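Local atomic coordinates of membrane lipoprotein family protein (Aeropyrum pernix, PDB entry 4PEV), a protein that binds adenosine and probably serves as the solute-binding lipoprotein of an ABC transporter. Residues L121-E124 with P125-V129; Y211-A215 with M216-V220; I309-V313 with E314-R318; I408-K412 with A413-E417. All coordinates share one frame; numbering follows the deposited sequence.

Contact 1: L121-E124 with P125-V129; sequences LWQE and PLEKV
Gln123 sets CG opposite its own backbone N (chi1 -161°), while Glu127, one turn on, turns its CG away from the carbonyl carbon and back along the helix (chi1 -82°); the two chains, both extended beyond CG, then meet at their polar ends. Gln123 NE2 gives a weak hydrogen bond to Glu127 OE1 at 3.2 Å, with amide and carboxylate planes turned 44° apart. That oxygen has a stronger partner in the backbone N of Arg146, so the glutamine is a second, lesser grip on a carboxylate held mainly from the loop after strand 137-141. Next to this pair Glu124 and Lys128 run alongside each other in the same direction, and Glu124 OE2 reaches Lys128 NZ at 3.4 Å, a weak salt bridge on the exposed side. The segments span the 3-10 lead-in and the N-terminal part of helix 123-132, the connecting helix of the beta-alpha-beta unit between strands 114-118 and 137-141. Leu126 N donates to Trp122 O at 3.0 Å, followed by Glu127 N to Gln123 O at 3.1 Å. Pro125 is tolerated near the start of the helix, where its missing N-H costs little; its CD rests against Leu121 O at 3.3 Å, and its CB comes obliquely to Trp122 CE3 at 4.4 Å. The indole is buried among Met99 and Leu103 of helix 99-108, Leu117 and Leu140. At the leading end, Leu121 N is hydrogen-bonded to Asp60, an adenosine-binding residue, and the Leu121 side chain comes within about 5 Å of the bound adenosine, nearest atoms.

Contact 2: Y211-A215 with M216-V220; sequences YYNQA and MGTDV
Asn213 O, near the end of helix 196-214, accepts Thr218 N at 3.1 Å, with weaker bonds from Met216 N and Gly217 N, and the chain turns off through Gly217 at positive phi. The Asn213 side chain then repeats the grip. Its CG lies opposite the carbonyl carbon (chi1 -76°), which brings the amide alongside the departing chain. OD1 receives Thr218 OG1 at 2.9 Å in the carbonyl plane, on a lone pair, and Val220 N at 3.0 Å from above that plane. ND2 returns a nearly straight bond to Val220 O, also 3.0 Å, with the acceptor close to the amide plane, and it reaches back to Gln210 OE1 as well. With an alanine here, the N and O of Val220 and the Thr218 hydroxyl would probably all lose their mate, setting the loop freer to move. This loop joins helix 196-214 to strand 222-226, an outermost strand of the mixed sheet. On the other flank Met216, modelled as selenomethionine, has CG anti to its backbone N (chi1 -151°) and lays it over one face of the Tyr212 ring, 4.1 Å from CZ. The bend at chi2 then directs SE, which stands 5.0 Å from the ring centroid, a Met-aromatic contact approached obliquely. The phenol oxygen is tied to Asn175 of helix 159-181, which Val220 also meets through Ala174.

Contact 3: I309-V313 with E314-R318; sequences IKDVV and EGRFR
Over one face of the Arg316 guanidinium sits the Asp311 carboxylate, its plane turned 69° from that of the arginine, while Lys310 CG lies at the edge, 4.5 Å from NH1. Asp311 OD1 comes within 2.9 Å of Arg316 NH2, yet well out of the guanidinium plane, so the salt bridge works through charge and not through a directed N-H. The second oxygen, Asp311 OD2, faces the Arg318 guanidinium obliquely, and its salt bridge to NH1 is long at 3.8 Å. Arg316 O lies at the edge of that second guanidinium, in its plane. Glu314 OE2 pairs with Arg316 NH1 as well, which makes a four-residue salt-bridge network on the surface. Were Asp311 replaced by an asparagine, the two arginines would probably lose the negative charge they share, and Arg316 would be held mainly by Glu314. Beneath the charges, helix 301-313 stops in a Schellman motif: Arg316 N bonds to Asp311 O at 2.9 Å and Gly315 N to Val312 O at 3.1 Å, with Gly315 at positive phi as the C-prime residue. On the inner side Val312 CG2 packs on Phe317 CD2 at 3.8 Å, the two side chains pointing the same way. Both rest on Leu114 of strand 114-118 and Lys137 of strand 137-141, while Ile309 leans on Ala80 of helix 69-84 and Val313 meets Ile53 and Val86.

Contact 4: I408-K412 with A413-E417; sequences IEELK and AGNLE
Glu410 and Asn415 lie side by side, pointing the same way across the Schellman motif that ends helix 401-412, with carboxylate and amide planes 80° apart. Asn415 ND2 donates to Glu410 OE1 at 2.8 Å. The acceptor lies near the plane of the amide, whereas the donor meets the carboxylate on its anti side, 24° out of its plane. A bend at chi2 (-55°) folds the glutamate back far enough to be met there. The same two residues are also joined by backbone, since Asn415 N bonds to Glu410 O at 2.9 Å, so side chain and main chain grip the turn together. Inside that loop Gly414 N is hydrogen-bonded to Leu411 O, also at 2.9 Å, the second bond of the motif. Gly414 holds positive phi, and at these angles a CB would jam against the preceding carbonyl oxygen. Leu411 O is additionally taken by Gln210 NE2 of helix 196-214, against which the apolar side of the turn packs: Leu411 on Leu206, Leu416 on Tyr207. Leu411 puts CD2 against Leu416, 4.0 Å from its CD2 and 3.6 Å from its CA.

In the fold
From the N terminus the four contacts come in series, none nested in or crossing another, and each is local, bridging a helix end and the residues beside it. The parallel and mixed sheets belong to the two lobes of a type I periplasmic binding protein fold. Contact 1 starts the helix between strands 114-118 and 137-141 of the parallel sheet, beside the adenosine pocket. Contact 2 closes the exit of helix 196-214 on the other lobe. Contact 3 returns to the first lobe, where helix 301-313 gives way to strand 320-324, its centre about 22 Å from that of contact 1. Contact 4 ends helix 401-412 and touches contact 2: Gln214 NE2 lies 2.7 Å from Gly414 O, probably hydrogen-bonded.

Contact 1: L121-E124 with P125-V129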
loop_
_atom_site.group_PDB
_atom_site.type_symbol
_atom_site.label_atom_id
_atom_site.label_comp_id
_atom_site.label_asym_id
_atom_site.label_seq_id
_atom_site.Cartn_x
_atom_site.Cartn_y
_atom_site.Cartn_z
ATOM N N LEU C 121 -2.709 -2.550 -13.528
ATOM C CA LEU C 121 -3.563 -2.956 -14.651
ATOM C C LEU C 121 -3.244 -2.263 -15.979
ATOM O O LEU C 121 -3.701 -2.710 -17.042
ATOM C CB LEU C 121 -5.040 -2.754 -14.338
ATOM C CG LEU C 121 -5.661 -3.449 -13.118
ATOM C CD1 LEU C 121 -7.163 -3.178 -13.098
ATOM C CD2 LEU C 121 -5.392 -4.950 -13.122
ATOM N N TRP C 122 -2.469 -1.182 -15.914
ATOM C CA TRP C 122 -1.968 -0.480 -17.100
ATOM C C TRP C 122 -0.814 -1.186 -17.825
ATOM O O TRP C 122 -0.434 -0.789 -18.918
ATOM C CB TRP C 122 -1.488 0.920 -16.695
ATOM C CG TRP C 122 -2.588 1.890 -16.475
ATOM C CD1 TRP C 122 -2.911 2.513 -15.312
ATOM C CD2 TRP C 122 -3.524 2.351 -17.455
ATOM N NE1 TRP C 122 -3.995 3.332 -15.505
ATOM C CE2 TRP C 122 -4.387 3.257 -16.813
ATOM C CE3 TRP C 122 -3.706 2.091 -18.823
ATOM C CZ2 TRP C 122 -5.417 3.901 -17.479
ATOM C CZ3 TRP C 122 -4.726 2.742 -19.493
ATOM C CH2 TRP C 122 -5.574 3.631 -18.821
ATOM N N GLN C 123 -0.254 -2.219 -17.213
ATOM C CA GLN C 123 0.932 -2.874 -17.742
ATOM C C GLN C 123 0.670 -3.579 -19.058
ATOM O O GLN C 123 1.461 -3.482 -19.974
ATOM C CB GLN C 123 1.450 -3.888 -16.745
ATOM C CG GLN C 123 2.877 -4.281 -16.988
ATOM C CD GLN C 123 3.233 -5.525 -16.226
ATOM O OE1 GLN C 123 3.531 -5.483 -15.029
ATOM N NE2 GLN C 123 3.188 -6.647 -16.910
ATOM N N GLU C 124 -0.433 -4.304 -19.135
ATOM C CA GLU C 124 -0.835 -4.975 -20.365
ATOM C C GLU C 124 -1.063 -3.976 -21.501
ATOM O O GLU C 124 -0.402 -4.079 -22.528
ATOM C CB GLU C 124 -2.096 -5.805 -20.118
ATOM C CG GLU C 124 -1.887 -7.305 -20.024
ATOM C CD GLU C 124 -2.641 -8.038 -21.116
ATOM O OE1 GLU C 124 -3.327 -9.039 -20.789
ATOM O OE2 GLU C 124 -2.574 -7.591 -22.291
ATOM N N PRO C 125 -1.979 -2.994 -21.323
ATOM C CA PRO C 125 -2.209 -2.047 -22.401
ATOM C C PRO C 125 -0.985 -1.243 -22.817
ATOM O O PRO C 125 -0.858 -0.902 -23.988
ATOM C CB PRO C 125 -3.270 -1.110 -21.819
ATOM C CG PRO C 125 -3.987 -1.931 -20.827
ATOM C CD PRO C 125 -2.900 -2.735 -20.201
ATOM N N LEU C 126 -0.111 -0.927 -21.870
ATOM C CA LEU C 126 1.092 -0.134 -22.164
ATOM C C LEU C 126 2.114 -0.906 -23.001
ATOM O O LEU C 126 2.720 -0.341 -23.905
ATOM C CB LEU C 126 1.755 0.347 -20.871
ATOM C CG LEU C 126 3.005 1.194 -21.056
ATOM C CD1 LEU C 126 2.662 2.540 -21.667
ATOM C CD2 LEU C 126 3.680 1.403 -19.720
ATOM N N GLU C 127 2.309 -2.183 -22.673
ATOM C CA GLU C 127 3.205 -3.078 -23.427
ATOM C C GLU C 127 2.893 -3.025 -24.928
ATOM O O GLU C 127 3.790 -3.108 -25.756
ATOM C CB GLU C 127 3.101 -4.530 -22.892
ATOM C CG GLU C 127 3.938 -4.811 -21.631
ATOM C CD GLU C 127 3.605 -6.128 -20.907
ATOM O OE1 GLU C 127 4.274 -6.410 -19.891
ATOM O OE2 GLU C 127 2.687 -6.885 -21.315
ATOM N N LYS C 128 1.615 -2.860 -25.248
ATOM C CA LYS C 128 1.126 -2.736 -26.614
ATOM C C LYS C 128 1.269 -1.326 -27.189
ATOM O O LYS C 128 1.658 -1.166 -28.351
ATOM C CB LYS C 128 -0.353 -3.130 -26.651
ATOM C CG LYS C 128 -0.598 -4.562 -26.208
ATOM C CD LYS C 128 -2.076 -4.920 -26.207
ATOM C CE LYS C 128 -2.278 -6.408 -26.465
ATOM N NZ LYS C 128 -3.353 -6.936 -25.583
ATOM N N VAL C 129 0.944 -0.311 -26.383
ATOM C CA VAL C 129 0.841 1.070 -26.867
ATOM C C VAL C 129 2.194 1.788 -26.986
ATOM O O VAL C 129 2.439 2.511 -27.970
ATOM C CB VAL C 129 -0.103 1.898 -25.971
ATOM C CG1 VAL C 129 -0.032 3.378 -26.321
ATOM C CG2 VAL C 129 -1.534 1.400 -26.095
#

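Contact 2: Y211-A215 with M216-V220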
loop_
_atom_site.group_PDB
_atom_site.type_symbol
_atom_site.label_atom_id
_atom_site.label_comp_id
_atom_site.label_asym_id
_atom_site.label_seq_id
_atom_site.Cartn_x
_atom_site.Cartn_y
_atom_site.Cartn_z
ATOM N N TYR C 211 7.704 -14.954 11.200
ATOM C CA TYR C 211 8.958 -14.509 11.782
ATOM C C TYR C 211 8.722 -14.263 13.261
ATOM O O TYR C 211 9.411 -14.819 14.109
ATOM C CB TYR C 211 9.428 -13.238 11.080
ATOM C CG TYR C 211 10.825 -12.743 11.413
ATOM C CD1 TYR C 211 11.042 -11.891 12.492
ATOM C CD2 TYR C 211 11.916 -13.075 10.611
ATOM C CE1 TYR C 211 12.305 -11.405 12.782
ATOM C CE2 TYR C 211 13.184 -12.593 10.892
ATOM C CZ TYR C 211 13.369 -11.757 11.979
ATOM O OH TYR C 211 14.622 -11.269 12.284
ATOM N N TYR C 212 7.714 -13.453 13.558
ATOM C CA TYR C 212 7.319 -13.168 14.929
ATOM C C TYR C 212 7.063 -14.451 15.698
ATOM O O TYR C 212 7.675 -14.678 16.718
ATOM C CB TYR C 212 6.073 -12.296 14.950
ATOM C CG TYR C 212 5.664 -11.909 16.334
ATOM C CD1 TYR C 212 6.257 -10.841 16.976
ATOM C CD2 TYR C 212 4.697 -12.629 17.014
ATOM C CE1 TYR C 212 5.884 -10.485 18.255
ATOM C CE2 TYR C 212 4.316 -12.283 18.299
ATOM C CZ TYR C 212 4.912 -11.211 18.913
ATOM O OH TYR C 212 4.523 -10.868 20.185
ATOM N N ASN C 213 6.174 -15.294 15.181
ATOM C CA ASN C 213 5.887 -16.608 15.769
ATOM C C ASN C 213 7.101 -17.453 16.109
ATOM O O ASN C 213 7.198 -17.965 17.228
ATOM C CB ASN C 213 4.997 -17.411 14.837
ATOM C CG ASN C 213 3.571 -16.945 14.869
ATOM O OD1 ASN C 213 3.131 -16.312 15.823
ATOM N ND2 ASN C 213 2.833 -17.265 13.830
ATOM N N GLN C 214 8.014 -17.603 15.150
ATOM C CA GLN C 214 9.250 -18.372 15.366
ATOM C C GLN C 214 10.188 -17.718 16.359
ATOM O O GLN C 214 10.701 -18.387 17.243
ATOM C CB GLN C 214 9.981 -18.634 14.059
ATOM C CG GLN C 214 9.312 -19.733 13.250
ATOM C CD GLN C 214 10.023 -20.027 11.945
ATOM O OE1 GLN C 214 11.160 -19.586 11.723
ATOM N NE2 GLN C 214 9.353 -20.779 11.065
ATOM N N ALA C 215 10.389 -16.413 16.251
ATOM C CA ALA C 215 11.255 -15.699 17.205
ATOM C C ALA C 215 10.652 -15.580 18.603
ATOM O O ALA C 215 11.257 -14.959 19.462
ATOM C CB ALA C 215 11.607 -14.305 16.683
HETATM N N MSE C 216 9.472 -16.161 18.828
HETATM C CA MSE C 216 8.706 -15.886 20.046
HETATM C C MSE C 216 7.868 -17.036 20.567
HETATM O O MSE C 216 7.218 -16.897 21.604
HETATM C CB MSE C 216 7.808 -14.707 19.673
HETATM C CG MSE C 216 7.455 -13.806 20.830
HETATM SE SE MSE C 216 8.889 -12.470 21.045
HETATM C CE MSE C 216 8.412 -11.968 22.894
ATOM N N GLY C 217 7.861 -18.175 19.870
ATOM C CA GLY C 217 7.138 -19.364 20.325
ATOM C C GLY C 217 5.643 -19.150 20.440
ATOM O O GLY C 217 5.005 -19.672 21.341
ATOM N N THR C 218 5.085 -18.360 19.530
ATOM C CA THR C 218 3.650 -18.103 19.485
ATOM C C THR C 218 3.125 -18.738 18.222
ATOM O O THR C 218 3.908 -19.032 17.325
ATOM C CB THR C 218 3.367 -16.598 19.458
ATOM O OG1 THR C 218 4.250 -15.956 18.527
ATOM C CG2 THR C 218 3.589 -16.005 20.839
ATOM N N ASP C 219 1.821 -18.981 18.150
ATOM C CA ASP C 219 1.237 -19.552 16.937
ATOM C C ASP C 219 0.068 -18.695 16.472
ATOM O O ASP C 219 -1.071 -19.165 16.387
ATOM C CB ASP C 219 0.824 -21.020 17.149
ATOM C CG ASP C 219 0.386 -21.721 15.832
ATOM O OD1 ASP C 219 0.799 -21.318 14.714
ATOM O OD2 ASP C 219 -0.393 -22.696 15.910
ATOM N N VAL C 220 0.365 -17.431 16.172
ATOM C CA VAL C 220 -0.646 -16.484 15.716
ATOM C C VAL C 220 -1.007 -16.826 14.286
ATOM O O VAL C 220 -0.133 -16.870 13.426
ATOM C CB VAL C 220 -0.132 -15.023 15.741
ATOM C CG1 VAL C 220 -1.131 -14.084 15.074
ATOM C CG2 VAL C 220 0.177 -14.557 17.164
#

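Contact 3: I309-V313 with E314-R318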
loop_
_atom_site.group_PDB
_atom_site.type_symbol
_atom_site.label_atom_id
_atom_site.label_comp_id
_atom_site.label_asym_id
_atom_site.label_seq_id
_atom_site.Cartn_x
_atom_site.Cartn_y
_atom_site.Cartn_z
ATOM N N ILE C 309 7.843 13.328 -12.932
ATOM C CA ILE C 309 7.466 14.606 -13.515
ATOM C C ILE C 309 8.627 15.590 -13.494
ATOM O O ILE C 309 8.815 16.356 -14.447
ATOM C CB ILE C 309 6.278 15.220 -12.772
ATOM C CG1 ILE C 309 5.043 14.365 -13.007
ATOM C CG2 ILE C 309 6.005 16.631 -13.260
ATOM C CD1 ILE C 309 3.900 14.672 -12.075
ATOM N N LYS C 310 9.390 15.583 -12.406
ATOM C CA LYS C 310 10.560 16.460 -12.289
ATOM C C LYS C 310 11.597 16.090 -13.347
ATOM O O LYS C 310 12.026 16.937 -14.123
ATOM C CB LYS C 310 11.176 16.367 -10.899
ATOM C CG LYS C 310 12.035 17.555 -10.552
ATOM C CD LYS C 310 12.752 17.353 -9.234
ATOM C CE LYS C 310 13.341 18.665 -8.737
ATOM N NZ LYS C 310 14.476 18.400 -7.814
ATOM N N ASP C 311 11.964 14.813 -13.400
ATOM C CA ASP C 311 12.859 14.305 -14.443
ATOM C C ASP C 311 12.486 14.903 -15.806
ATOM O O ASP C 311 13.343 15.447 -16.491
ATOM C CB ASP C 311 12.842 12.765 -14.506
ATOM C CG ASP C 311 13.715 12.098 -13.416
ATOM O OD1 ASP C 311 14.163 12.771 -12.462
ATOM O OD2 ASP C 311 13.962 10.875 -13.517
ATOM N N VAL C 312 11.215 14.844 -16.190
ATOM C CA VAL C 312 10.813 15.401 -17.487
ATOM C C VAL C 312 11.030 16.904 -17.540
ATOM O O VAL C 312 11.519 17.416 -18.537
ATOM C CB VAL C 312 9.350 15.095 -17.843
ATOM C CG1 VAL C 312 8.922 15.858 -19.095
ATOM C CG2 VAL C 312 9.169 13.599 -18.048
ATOM N N VAL C 313 10.680 17.603 -16.463
ATOM C CA VAL C 313 10.796 19.062 -16.423
ATOM C C VAL C 313 12.242 19.525 -16.636
ATOM O O VAL C 313 12.485 20.589 -17.215
ATOM C CB VAL C 313 10.194 19.635 -15.110
ATOM C CG1 VAL C 313 10.668 21.062 -14.839
ATOM C CG2 VAL C 313 8.673 19.603 -15.172
ATOM N N GLU C 314 13.190 18.707 -16.184
ATOM C CA GLU C 314 14.616 19.017 -16.284
ATOM C C GLU C 314 15.328 18.198 -17.379
ATOM O O GLU C 314 16.533 18.011 -17.324
ATOM C CB GLU C 314 15.248 18.795 -14.915
ATOM C CG GLU C 314 14.445 19.482 -13.828
ATOM C CD GLU C 314 15.195 19.644 -12.523
ATOM O OE1 GLU C 314 15.212 20.776 -11.994
ATOM O OE2 GLU C 314 15.753 18.644 -12.013
ATOM N N GLY C 315 14.571 17.716 -18.367
ATOM C CA GLY C 315 15.097 16.899 -19.468
ATOM C C GLY C 315 16.021 15.740 -19.111
ATOM O O GLY C 315 16.845 15.349 -19.930
ATOM N N ARG C 316 15.903 15.193 -17.900
ATOM C CA ARG C 316 16.691 14.014 -17.500
ATOM C C ARG C 316 15.807 12.775 -17.289
ATOM O O ARG C 316 16.058 11.957 -16.395
ATOM C CB ARG C 316 17.587 14.293 -16.269
ATOM C CG ARG C 316 17.053 15.267 -15.230
ATOM C CD ARG C 316 18.001 15.395 -14.033
ATOM N NE ARG C 316 17.532 14.611 -12.885
ATOM C CZ ARG C 316 16.581 14.991 -12.022
ATOM N NH1 ARG C 316 15.957 16.162 -12.139
ATOM N NH2 ARG C 316 16.239 14.182 -11.025
ATOM N N PHE C 317 14.786 12.641 -18.135
ATOM C CA PHE C 317 13.987 11.424 -18.196
ATOM C C PHE C 317 14.789 10.343 -18.874
ATOM O O PHE C 317 15.537 10.626 -19.796
ATOM C CB PHE C 317 12.723 11.669 -19.010
ATOM C CG PHE C 317 11.857 10.454 -19.178
ATOM C CD1 PHE C 317 12.044 9.592 -20.254
ATOM C CD2 PHE C 317 10.841 10.177 -18.274
ATOM C CE1 PHE C 317 11.238 8.470 -20.418
ATOM C CE2 PHE C 317 10.030 9.068 -18.431
ATOM C CZ PHE C 317 10.227 8.212 -19.503
ATOM N N ARG C 318 14.621 9.102 -18.434
ATOM C CA ARG C 318 15.210 7.964 -19.132
ATOM C C ARG C 318 14.478 6.663 -18.786
ATOM O O ARG C 318 14.079 6.461 -17.649
ATOM C CB ARG C 318 16.718 7.864 -18.843
ATOM C CG ARG C 318 17.071 7.675 -17.376
ATOM C CD ARG C 318 18.458 8.213 -17.028
ATOM N NE ARG C 318 18.688 8.284 -15.574
ATOM C CZ ARG C 318 18.154 9.188 -14.732
ATOM N NH1 ARG C 318 17.325 10.142 -15.163
ATOM N NH2 ARG C 318 18.446 9.137 -13.433
#

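Contact 4: I408-K412 with A413-E417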
loop_
_atom_site.group_PDB
_atom_site.type_symbol
_atom_site.label_atom_id
_atom_site.label_comp_id
_atom_site.label_asym_id
_atom_site.label_seq_id
_atom_site.Cartn_x
_atom_site.Cartn_y
_atom_site.Cartn_z
ATOM N N ILE C 408 3.563 -19.333 -0.426
ATOM C CA ILE C 408 2.622 -19.304 0.682
ATOM C C ILE C 408 2.489 -20.668 1.385
ATOM O O ILE C 408 2.475 -20.708 2.618
ATOM C CB ILE C 408 1.230 -18.803 0.221
ATOM C CG1 ILE C 408 1.338 -17.385 -0.359
ATOM C CG2 ILE C 408 0.208 -18.868 1.360
ATOM C CD1 ILE C 408 1.984 -16.376 0.564
ATOM N N GLU C 409 2.373 -21.767 0.624
ATOM C CA GLU C 409 2.386 -23.134 1.205
ATOM C C GLU C 409 3.561 -23.302 2.168
ATOM O O GLU C 409 3.418 -23.849 3.272
ATOM C CB GLU C 409 2.519 -24.208 0.117
ATOM C CG GLU C 409 1.225 -24.658 -0.559
ATOM C CD GLU C 409 1.470 -25.501 -1.827
ATOM O OE1 GLU C 409 2.337 -26.419 -1.822
ATOM O OE2 GLU C 409 0.790 -25.244 -2.849
ATOM N N GLU C 410 4.717 -22.814 1.721
ATOM C CA GLU C 410 5.975 -22.949 2.437
ATOM C C GLU C 410 6.034 -22.074 3.671
ATOM O O GLU C 410 6.477 -22.522 4.717
ATOM C CB GLU C 410 7.159 -22.603 1.514
ATOM C CG GLU C 410 7.360 -23.556 0.334
ATOM C CD GLU C 410 7.494 -25.008 0.764
ATOM O OE1 GLU C 410 8.214 -25.286 1.756
ATOM O OE2 GLU C 410 6.870 -25.870 0.109
ATOM N N LEU C 411 5.611 -20.821 3.538
ATOM C CA LEU C 411 5.502 -19.912 4.692
ATOM C C LEU C 411 4.461 -20.386 5.706
ATOM O O LEU C 411 4.702 -20.328 6.907
ATOM C CB LEU C 411 5.165 -18.498 4.240
ATOM C CG LEU C 411 6.288 -17.781 3.502
ATOM C CD1 LEU C 411 5.863 -16.363 3.163
ATOM C CD2 LEU C 411 7.550 -17.747 4.332
ATOM N N LYS C 412 3.314 -20.862 5.224
ATOM C CA LYS C 412 2.328 -21.491 6.100
ATOM C C LYS C 412 2.933 -22.664 6.870
ATOM O O LYS C 412 2.512 -22.953 7.980
ATOM C CB LYS C 412 1.128 -21.991 5.303
ATOM C CG LYS C 412 0.156 -20.913 4.862
ATOM C CD LYS C 412 -1.188 -21.528 4.495
ATOM C CE LYS C 412 -2.139 -20.510 3.877
ATOM N NZ LYS C 412 -3.530 -21.038 3.861
ATOM N N ALA C 413 3.910 -23.334 6.259
ATOM C CA ALA C 413 4.618 -24.452 6.875
ATOM C C ALA C 413 5.784 -24.028 7.773
ATOM O O ALA C 413 6.479 -24.875 8.300
ATOM C CB ALA C 413 5.135 -25.384 5.787
ATOM N N GLY C 414 6.032 -22.736 7.928
ATOM C CA GLY C 414 7.143 -22.281 8.762
ATOM C C GLY C 414 8.507 -22.332 8.095
ATOM O O GLY C 414 9.542 -22.107 8.742
ATOM N N ASN C 415 8.514 -22.610 6.797
ATOM C CA ASN C 415 9.735 -22.570 6.010
ATOM C C ASN C 415 9.947 -21.145 5.420
ATOM O O ASN C 415 9.664 -20.890 4.246
ATOM C CB ASN C 415 9.667 -23.678 4.946
ATOM C CG ASN C 415 10.789 -23.603 3.929
ATOM O OD1 ASN C 415 11.836 -22.991 4.167
ATOM N ND2 ASN C 415 10.563 -24.217 2.770
ATOM N N LEU C 416 10.448 -20.224 6.250
ATOM C CA LEU C 416 10.600 -18.819 5.859
ATOM C C LEU C 416 11.581 -18.590 4.725
ATOM O O LEU C 416 11.434 -17.623 3.986
ATOM C CB LEU C 416 11.075 -17.950 7.019
ATOM C CG LEU C 416 10.339 -17.986 8.349
ATOM C CD1 LEU C 416 10.876 -16.881 9.256
ATOM C CD2 LEU C 416 8.839 -17.869 8.153
ATOM N N GLU C 417 12.599 -19.436 4.604
ATOM C CA GLU C 417 13.672 -19.189 3.628
ATOM C C GLU C 417 13.187 -19.286 2.165
ATOM O O GLU C 417 13.873 -18.820 1.252
ATOM C CB GLU C 417 14.869 -20.121 3.888
ATOM C CG GLU C 417 15.619 -19.828 5.194
ATOM C CD GLU C 417 16.556 -20.963 5.629
ATOM O OE1 GLU C 417 16.820 -21.089 6.849
ATOM O OE2 GLU C 417 17.029 -21.742 4.766
#